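Local coordinates for protein serpin-12 (Manduca sexta, PDB 6CJ7) that controls the prophenoloxidase activation system of larval hemolymph, probably by inhibiting serine proteases within it, at residues 92-97 with 170-175; 270-275 with 324-329. One frame throughout, in Å; residues are numbered along the deposited sequence.

Overall arrangement
After four helices and a short strand, 36-38, the chain enters strand 92-102, and contact 1 pairs its start with the end of strand 165-174, closing a loop that holds helices 109-118 and 131-145. Contact 2 opens afterwards and ties 270-275, midway along strand 265-282, which also pairs with strands 198-215 and 351-354, to residues 324-329, the last part of strand 317-326 and the loop that follows. The two closures follow in series and neither encloses nor crosses the other. They join laterally, with centres about 17 Å apart, because strands 165-174 and 317-326 are parallel neighbours in the main serpin sheet, sheet A. At this seam Lys174 NZ forms a salt bridge with Asp327 OD1 (2.8 Å).

Contact 1 of 2, residues 92-97 with 170-175; sequences ILKTAN and AVYFKG
Lys94 and Tyr172 exchange a pair of backbone hydrogen bonds, the straighter of them from Lys94 N to Tyr172 O (2.9 Å, 173° at the hydrogen). Ile92 with Lys174 and Ala96 with Ala170 repeat the exchange, so six bonds join the strands. At the Ala170 end a water donates both to Asn97 OD1 (2.7 Å) and to Ala170 O, while Asn97 also bonds to Asn169 and, through ND2, to Asp120. Lys174 turns its NZ back to Gly175 O and, outside the pair, to Asp327. This is antiparallel pairing in serpin sheet A, between the strands usually called s2A and s3A; strand 317-326 adjoins the second of them. On the face bearing Leu93, Thr95, Val171 and Phe173, the Leu93 and Val171 side chains cross at a slant, CD1 of Leu93 3.6 Å from CG2 of Val171, and Thr95 CG2 meets the same methyl. Phe173 has CG anti to the backbone N (chi1 -176°), which lays its ring beside Leu93: Leu93 CB meets the ring edge in plane, 3.9 Å from Phe173 CD2. Phe227 and Tyr232 add edge-to-face ring contacts. The reverse face carries Tyr172, whose CE2 meets Ile92 CG2 at 4.0 Å, while Lys94 CG approaches the ring's edge. Farther along, the methyls of Ala96 and Ala170 lie 4.2 Å apart between their CB atoms, under helix 131-145.

Contact 2 of 2, residues 270-275 with 324-329; sequences LELPKF and LTIDER
Lys274 reaches across to Glu328 with a salt bridge, NZ to OE2 3.2 Å, at the upper end of serpin sheet A, the region termed the breach, where strand s5A runs out toward the reactive-centre loop. Bends in both side chains bring the charges together. Lys274 bends at chi2 and again at chi3, carrying its CD past Asp327, where it lies 3.8 Å from Asp327 CB; Glu328 bends at chi2 (90°), and the two side chains cross at about a right angle. The ammonium uses the syn lone pair of OE2, while OE1 takes a hydrogen bond from a water, itself only weakly held by NZ, and also bonds to Thr186. A methionine in place of Lys274 would probably leave Glu328 OE2 without its charged mate and the carboxylate less restrained.

Apolar packing is made by Leu272 and Phe275 against Leu324 and Ile326. Phe275 and Ile326 both place their gamma carbons, CG and CG1, between backbone N and carbonyl carbon (chi1 64° and 69°), and this brings the isoleucine branch over the aromatic face. Ile326 CG1 makes a CH-pi contact there, 4.1 Å from the ring centroid and offset toward the rim, and CD1 runs on to Phe275 CE2 (3.5 Å). The same CD1 meets Leu272 CD2 at 3.8 Å, whereas Leu324 CD2 comes at the ring's edge near CE1. In the backbone, Ile326 N gives an almost straight bond to Phe275 O (3.0 Å). Beyond it Asp327, which also pairs with Lys174, forms an Asx turn: Arg329 N approaches Asp327 OD1 from above the carboxylate plane, at 3.1 Å.

Contact 1 of 2, residues 92-97 with 170-175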
ATOM      1  N   ILE A  92     -10.765  -7.207   7.365  1.00 22.88           N
ATOM      2  CA  ILE A  92      -9.805  -6.674   8.324  1.00 20.74           C
ATOM      3  C   ILE A  92      -8.829  -5.768   7.582  1.00 23.58           C
ATOM      4  O   ILE A  92      -7.998  -6.240   6.802  1.00 21.95           O
ATOM      5  CB  ILE A  92      -9.066  -7.794   9.063  1.00 28.16           C
ATOM      6  CG1 ILE A  92     -10.058  -8.655   9.844  1.00 27.79           C
ATOM      7  CG2 ILE A  92      -7.997  -7.196   9.988  1.00 28.53           C
ATOM      8  CD1 ILE A  92      -9.419  -9.800  10.581  1.00 40.06           C
ATOM      9  N   LEU A  93      -8.917  -4.462   7.826  1.00 20.28           N
ATOM     10  CA  LEU A  93      -7.925  -3.509   7.347  1.00 22.46           C
ATOM     11  C   LEU A  93      -7.347  -2.818   8.569  1.00 23.20           C
ATOM     12  O   LEU A  93      -8.082  -2.152   9.309  1.00 24.70           O
ATOM     13  CB  LEU A  93      -8.533  -2.498   6.370  1.00 21.62           C
ATOM     14  CG  LEU A  93      -7.622  -1.372   5.864  1.00 20.08           C
ATOM     15  CD1 LEU A  93      -6.530  -1.935   4.957  1.00 21.55           C
ATOM     16  CD2 LEU A  93      -8.436  -0.323   5.116  1.00 23.15           C
ATOM     17  N   LYS A  94      -6.042  -2.999   8.795  1.00 19.81           N
ATOM     18  CA  LYS A  94      -5.362  -2.446   9.958  1.00 22.19           C
ATOM     19  C   LYS A  94      -4.262  -1.519   9.476  1.00 18.80           C
ATOM     20  O   LYS A  94      -3.414  -1.921   8.674  1.00 22.18           O
ATOM     21  CB  LYS A  94      -4.770  -3.543  10.848  1.00 23.22           C
ATOM     22  CG  LYS A  94      -5.778  -4.464  11.501  1.00 28.50           C
ATOM     23  CD  LYS A  94      -6.577  -3.727  12.555  1.00 36.56           C
ATOM     24  CE  LYS A  94      -7.475  -4.670  13.333  1.00 46.81           C
ATOM     25  NZ  LYS A  94      -8.178  -3.950  14.434  1.00 51.58           N
ATOM     26  N   THR A  95      -4.282  -0.276   9.949  1.00 19.52           N
ATOM     27  CA  THR A  95      -3.257   0.684   9.574  1.00 23.48           C
ATOM     28  C   THR A  95      -2.505   1.121  10.819  1.00 26.37           C
ATOM     29  O   THR A  95      -3.066   1.181  11.920  1.00 28.78           O
ATOM     30  CB  THR A  95      -3.839   1.906   8.859  1.00 25.95           C
ATOM     31  OG1 THR A  95      -4.817   2.529   9.698  1.00 26.80           O
ATOM     32  CG2 THR A  95      -4.482   1.500   7.541  1.00 26.29           C
ATOM     33  N   ALA A  96      -1.217   1.395  10.645  1.00 21.40           N
ATOM     34  CA  ALA A  96      -0.398   1.958  11.714  1.00 22.06           C
ATOM     35  C   ALA A  96       0.422   3.099  11.129  1.00 20.29           C
ATOM     36  O   ALA A  96       1.376   2.865  10.379  1.00 21.65           O
ATOM     37  CB  ALA A  96       0.508   0.902  12.346  1.00 23.65           C
ATOM     38  N   ASN A  97       0.045   4.331  11.473  1.00 20.28           N
ATOM     39  CA  ASN A  97       0.730   5.533  11.010  1.00 20.26           C
ATOM     40  C   ASN A  97       1.260   6.284  12.222  1.00 19.59           C
ATOM     41  O   ASN A  97       0.528   6.486  13.193  1.00 19.86           O
ATOM     42  CB  ASN A  97      -0.219   6.438  10.202  1.00 19.33           C
ATOM     43  CG  ASN A  97      -0.971   5.679   9.114  1.00 21.21           C
ATOM     44  OD1 ASN A  97      -0.356   5.137   8.196  1.00 22.79           O
ATOM     45  ND2 ASN A  97      -2.304   5.657   9.209  1.00 25.37           N
ATOM     46  N   ALA A 170       2.271   1.576   8.055  1.00 18.38           N
ATOM     47  CA  ALA A 170       2.139   0.141   7.825  1.00 17.73           C
ATOM     48  C   ALA A 170       0.680  -0.189   7.565  1.00 21.21           C
ATOM     49  O   ALA A 170      -0.226   0.496   8.053  1.00 20.93           O
ATOM     50  CB  ALA A 170       2.664  -0.635   9.029  1.00 21.38           C
ATOM     51  N   VAL A 171       0.442  -1.239   6.783  1.00 19.07           N
ATOM     52  CA  VAL A 171      -0.943  -1.631   6.502  1.00 18.23           C
ATOM     53  C   VAL A 171      -1.016  -3.141   6.316  1.00 18.57           C
ATOM     54  O   VAL A 171      -0.131  -3.756   5.706  1.00 18.52           O
ATOM     55  CB  VAL A 171      -1.508  -0.875   5.280  1.00 21.98           C
ATOM     56  CG1 VAL A 171      -0.760  -1.228   4.020  1.00 25.49           C
ATOM     57  CG2 VAL A 171      -3.002  -1.169   5.126  1.00 22.97           C
ATOM     58  N   TYR A 172      -2.072  -3.732   6.877  1.00 17.78           N
ATOM     59  CA  TYR A 172      -2.369  -5.163   6.754  1.00 16.23           C
ATOM     60  C   TYR A 172      -3.802  -5.316   6.281  1.00 18.97           C
ATOM     61  O   TYR A 172      -4.706  -4.675   6.829  1.00 19.14           O
ATOM     62  CB  TYR A 172      -2.190  -5.878   8.096  1.00 18.80           C
ATOM     63  CG  TYR A 172      -2.815  -7.252   8.169  1.00 23.46           C
ATOM     64  CD1 TYR A 172      -2.299  -8.304   7.432  1.00 25.01           C
ATOM     65  CD2 TYR A 172      -3.884  -7.509   9.012  1.00 25.12           C
ATOM     66  CE1 TYR A 172      -2.857  -9.579   7.506  1.00 27.64           C
ATOM     67  CE2 TYR A 172      -4.455  -8.783   9.093  1.00 27.91           C
ATOM     68  CZ  TYR A 172      -3.926  -9.806   8.341  1.00 25.90           C
ATOM     69  OH  TYR A 172      -4.468 -11.072   8.420  1.00 28.94           O
ATOM     70  N   PHE A 173      -4.024  -6.171   5.283  1.00 18.10           N
ATOM     71  CA  PHE A 173      -5.388  -6.469   4.857  1.00 17.08           C
ATOM     72  C   PHE A 173      -5.598  -7.964   4.719  1.00 17.38           C
ATOM     73  O   PHE A 173      -4.796  -8.652   4.083  1.00 18.81           O
ATOM     74  CB  PHE A 173      -5.747  -5.803   3.519  1.00 16.64           C
ATOM     75  CG  PHE A 173      -7.184  -6.024   3.107  1.00 15.81           C
ATOM     76  CD1 PHE A 173      -7.531  -7.051   2.235  1.00 18.17           C
ATOM     77  CD2 PHE A 173      -8.188  -5.216   3.608  1.00 18.17           C
ATOM     78  CE1 PHE A 173      -8.846  -7.269   1.864  1.00 18.61           C
ATOM     79  CE2 PHE A 173      -9.509  -5.421   3.244  1.00 18.29           C
ATOM     80  CZ  PHE A 173      -9.848  -6.447   2.364  1.00 19.55           C
ATOM     81  N   LYS A 174      -6.691  -8.457   5.299  1.00 17.89           N
ATOM     82  CA  LYS A 174      -7.209  -9.789   5.004  1.00 17.81           C
ATOM     83  C   LYS A 174      -8.721  -9.662   5.003  1.00 21.95           C
ATOM     84  O   LYS A 174      -9.309  -9.340   6.039  1.00 24.93           O
ATOM     85  CB  LYS A 174      -6.747 -10.821   6.036  1.00 20.42           C
ATOM     86  CG  LYS A 174      -6.870 -12.292   5.563  1.00 25.99           C
ATOM     87  CD  LYS A 174      -8.272 -12.816   5.643  1.00 39.83           C
ATOM     88  CE  LYS A 174      -8.380 -14.178   4.971  1.00 41.37           C
ATOM     89  NZ  LYS A 174      -9.803 -14.551   4.803  1.00 37.13           N
ATOM     90  N   GLY A 175      -9.351  -9.897   3.852  1.00 19.74           N
ATOM     91  CA  GLY A 175     -10.772  -9.683   3.704  1.00 20.46           C
ATOM     92  C   GLY A 175     -11.531 -10.995   3.603  1.00 20.40           C
ATOM     93  O   GLY A 175     -10.964 -12.084   3.559  1.00 23.89           O
TER
HETATM   94  O   HOH W   1      -0.672   2.954   6.677  1.00 22.37           O

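Contact 2 of 2, residues 270-275 with 324-329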
ATOM      1  N   LEU A 270     -12.762 -18.999 -12.940  1.00 26.79           N
ATOM      2  CA  LEU A 270     -11.609 -18.360 -12.316  1.00 25.57           C
ATOM      3  C   LEU A 270     -10.734 -19.387 -11.603  1.00 28.49           C
ATOM      4  O   LEU A 270     -11.240 -20.228 -10.854  1.00 28.37           O
ATOM      5  CB  LEU A 270     -12.098 -17.295 -11.330  1.00 25.74           C
ATOM      6  CG  LEU A 270     -11.058 -16.629 -10.423  1.00 25.04           C
ATOM      7  CD1 LEU A 270     -10.149 -15.729 -11.237  1.00 26.49           C
ATOM      8  CD2 LEU A 270     -11.767 -15.823  -9.335  1.00 27.12           C
ATOM      9  N   GLU A 271      -9.419 -19.320 -11.835  1.00 29.37           N
ATOM     10  CA  GLU A 271      -8.426 -20.042 -11.050  1.00 25.73           C
ATOM     11  C   GLU A 271      -7.438 -19.011 -10.538  1.00 26.20           C
ATOM     12  O   GLU A 271      -6.726 -18.389 -11.335  1.00 28.57           O
ATOM     13  CB  GLU A 271      -7.712 -21.109 -11.874  1.00 31.06           C
ATOM     14  CG  GLU A 271      -8.692 -22.158 -12.398  1.00 38.95           C
ATOM     15  CD  GLU A 271      -8.034 -23.269 -13.201  1.00 48.76           C
ATOM     16  OE1 GLU A 271      -6.794 -23.381 -13.210  1.00 45.57           O
ATOM     17  OE2 GLU A 271      -8.772 -24.041 -13.843  1.00 48.44           O
ATOM     18  N   LEU A 272      -7.404 -18.830  -9.217  1.00 24.29           N
ATOM     19  CA  LEU A 272      -6.622 -17.761  -8.583  1.00 22.95           C
ATOM     20  C   LEU A 272      -5.711 -18.344  -7.505  1.00 22.95           C
ATOM     21  O   LEU A 272      -6.212 -18.904  -6.533  1.00 24.89           O
ATOM     22  CB  LEU A 272      -7.560 -16.694  -7.992  1.00 21.96           C
ATOM     23  CG  LEU A 272      -6.869 -15.478  -7.384  1.00 23.47           C
ATOM     24  CD1 LEU A 272      -6.254 -14.619  -8.476  1.00 25.83           C
ATOM     25  CD2 LEU A 272      -7.851 -14.655  -6.542  1.00 24.81           C
ATOM     26  N   PRO A 273      -4.377 -18.218  -7.608  1.00 26.17           N
ATOM     27  CA  PRO A 273      -3.511 -18.748  -6.550  1.00 23.26           C
ATOM     28  C   PRO A 273      -3.743 -18.023  -5.233  1.00 22.86           C
ATOM     29  O   PRO A 273      -3.850 -16.794  -5.177  1.00 25.66           O
ATOM     30  CB  PRO A 273      -2.098 -18.493  -7.090  1.00 30.72           C
ATOM     31  CG  PRO A 273      -2.228 -17.909  -8.420  1.00 36.20           C
ATOM     32  CD  PRO A 273      -3.631 -17.486  -8.665  1.00 28.84           C
ATOM     33  N   LYS A 274      -3.826 -18.813  -4.162  1.00 26.19           N
ATOM     34  CA  LYS A 274      -3.696 -18.267  -2.820  1.00 24.00           C
ATOM     35  C   LYS A 274      -2.322 -17.648  -2.650  1.00 23.40           C
ATOM     36  O   LYS A 274      -1.318 -18.217  -3.096  1.00 28.35           O
ATOM     37  CB  LYS A 274      -3.847 -19.368  -1.752  1.00 36.51           C
ATOM     38  CG  LYS A 274      -5.220 -19.915  -1.560  1.00 45.03           C
ATOM     39  CD  LYS A 274      -5.457 -20.232  -0.090  1.00 48.89           C
ATOM     40  CE  LYS A 274      -4.963 -21.608   0.292  1.00 49.78           C
ATOM     41  NZ  LYS A 274      -5.406 -21.956   1.673  1.00 50.52           N
ATOM     42  N   PHE A 275      -2.261 -16.501  -1.972  1.00 22.67           N
ATOM     43  CA  PHE A 275      -0.960 -15.931  -1.650  1.00 24.47           C
ATOM     44  C   PHE A 275      -1.058 -15.081  -0.394  1.00 22.34           C
ATOM     45  O   PHE A 275      -2.135 -14.624  -0.002  1.00 22.23           O
ATOM     46  CB  PHE A 275      -0.387 -15.117  -2.821  1.00 26.03           C
ATOM     47  CG  PHE A 275      -1.185 -13.901  -3.182  1.00 24.04           C
ATOM     48  CD1 PHE A 275      -0.997 -12.691  -2.517  1.00 24.50           C
ATOM     49  CD2 PHE A 275      -2.106 -13.949  -4.214  1.00 25.10           C
ATOM     50  CE1 PHE A 275      -1.739 -11.566  -2.859  1.00 27.06           C
ATOM     51  CE2 PHE A 275      -2.833 -12.834  -4.571  1.00 22.43           C
ATOM     52  CZ  PHE A 275      -2.665 -11.637  -3.893  1.00 24.93           C
ATOM     53  N   LEU A 324      -0.606  -8.328   2.562  1.00 17.82           N
ATOM     54  CA  LEU A 324      -1.892  -8.680   1.962  1.00 17.12           C
ATOM     55  C   LEU A 324      -1.982 -10.195   1.900  1.00 17.71           C
ATOM     56  O   LEU A 324      -1.075 -10.851   1.378  1.00 19.46           O
ATOM     57  CB  LEU A 324      -2.032  -8.103   0.553  1.00 18.18           C
ATOM     58  CG  LEU A 324      -3.240  -8.583  -0.239  1.00 22.10           C
ATOM     59  CD1 LEU A 324      -4.512  -8.017   0.395  1.00 22.20           C
ATOM     60  CD2 LEU A 324      -3.113  -8.154  -1.699  1.00 26.54           C
ATOM     61  N   THR A 325      -3.073 -10.748   2.422  1.00 18.27           N
ATOM     62  CA  THR A 325      -3.290 -12.190   2.441  1.00 16.33           C
ATOM     63  C   THR A 325      -4.642 -12.474   1.817  1.00 19.05           C
ATOM     64  O   THR A 325      -5.626 -11.812   2.154  1.00 20.36           O
ATOM     65  CB  THR A 325      -3.265 -12.752   3.874  1.00 20.38           C
ATOM     66  OG1 THR A 325      -2.007 -12.442   4.489  1.00 26.20           O
ATOM     67  CG2 THR A 325      -3.457 -14.258   3.870  1.00 24.65           C
ATOM     68  N   ILE A 326      -4.706 -13.480   0.939  1.00 18.22           N
ATOM     69  CA  ILE A 326      -6.000 -13.945   0.454  1.00 19.77           C
ATOM     70  C   ILE A 326      -6.118 -15.447   0.678  1.00 19.57           C
ATOM     71  O   ILE A 326      -5.122 -16.177   0.660  1.00 25.00           O
ATOM     72  CB  ILE A 326      -6.250 -13.596  -1.037  1.00 21.10           C
ATOM     73  CG1 ILE A 326      -5.346 -14.372  -1.980  1.00 24.38           C
ATOM     74  CG2 ILE A 326      -6.120 -12.084  -1.283  1.00 22.71           C
ATOM     75  CD1 ILE A 326      -5.821 -14.250  -3.410  1.00 23.02           C
ATOM     76  N   ASP A 327      -7.348 -15.902   0.903  1.00 19.92           N
ATOM     77  CA  ASP A 327      -7.639 -17.337   0.965  1.00 23.03           C
ATOM     78  C   ASP A 327      -9.095 -17.538   0.559  1.00 23.08           C
ATOM     79  O   ASP A 327      -9.716 -16.639  -0.014  1.00 23.59           O
ATOM     80  CB  ASP A 327      -7.282 -17.925   2.348  1.00 27.20           C
ATOM     81  CG  ASP A 327      -8.124 -17.379   3.494  1.00 28.95           C
ATOM     82  OD1 ASP A 327      -9.221 -16.826   3.272  1.00 30.69           O
ATOM     83  OD2 ASP A 327      -7.673 -17.528   4.652  1.00 33.80           O
ATOM     84  N   GLU A 328      -9.646 -18.720   0.851  1.00 23.66           N
ATOM     85  CA  GLU A 328     -10.953 -19.090   0.309  1.00 21.74           C
ATOM     86  C   GLU A 328     -12.132 -18.433   1.013  1.00 22.10           C
ATOM     87  O   GLU A 328     -13.248 -18.483   0.487  1.00 26.35           O
ATOM     88  CB  GLU A 328     -11.163 -20.604   0.384  1.00 25.27           C
ATOM     89  CG  GLU A 328     -10.249 -21.463  -0.491  1.00 27.14           C
ATOM     90  CD  GLU A 328      -8.955 -21.874   0.209  1.00 30.95           C
ATOM     91  OE1 GLU A 328      -8.326 -22.838  -0.278  1.00 30.94           O
ATOM     92  OE2 GLU A 328      -8.535 -21.254   1.199  1.00 29.43           O
ATOM     93  N   ARG A 329     -11.938 -17.874   2.202  1.00 24.71           N
ATOM     94  CA  ARG A 329     -13.072 -17.644   3.090  1.00 26.44           C
ATOM     95  C   ARG A 329     -13.989 -16.533   2.582  1.00 26.77           C
ATOM     96  O   ARG A 329     -13.530 -15.488   2.109  1.00 25.73           O
ATOM     97  CB  ARG A 329     -12.577 -17.330   4.506  1.00 27.45           C
ATOM     98  CG  ARG A 329     -13.632 -17.618   5.551  1.00 44.58           C
ATOM     99  CD  ARG A 329     -13.148 -17.432   6.979  1.00 52.45           C
ATOM    100  NE  ARG A 329     -14.257 -17.602   7.918  1.00 56.87           N
ATOM    101  CZ  ARG A 329     -14.765 -16.624   8.659  1.00 61.01           C
ATOM    102  NH1 ARG A 329     -14.248 -15.404   8.591  1.00 60.59           N
ATOM    103  NH2 ARG A 329     -15.779 -16.870   9.479  1.00 64.15           N
TER
HETATM  104  O   HOH W   2      -6.898 -24.949   1.035  1.00 45.99           O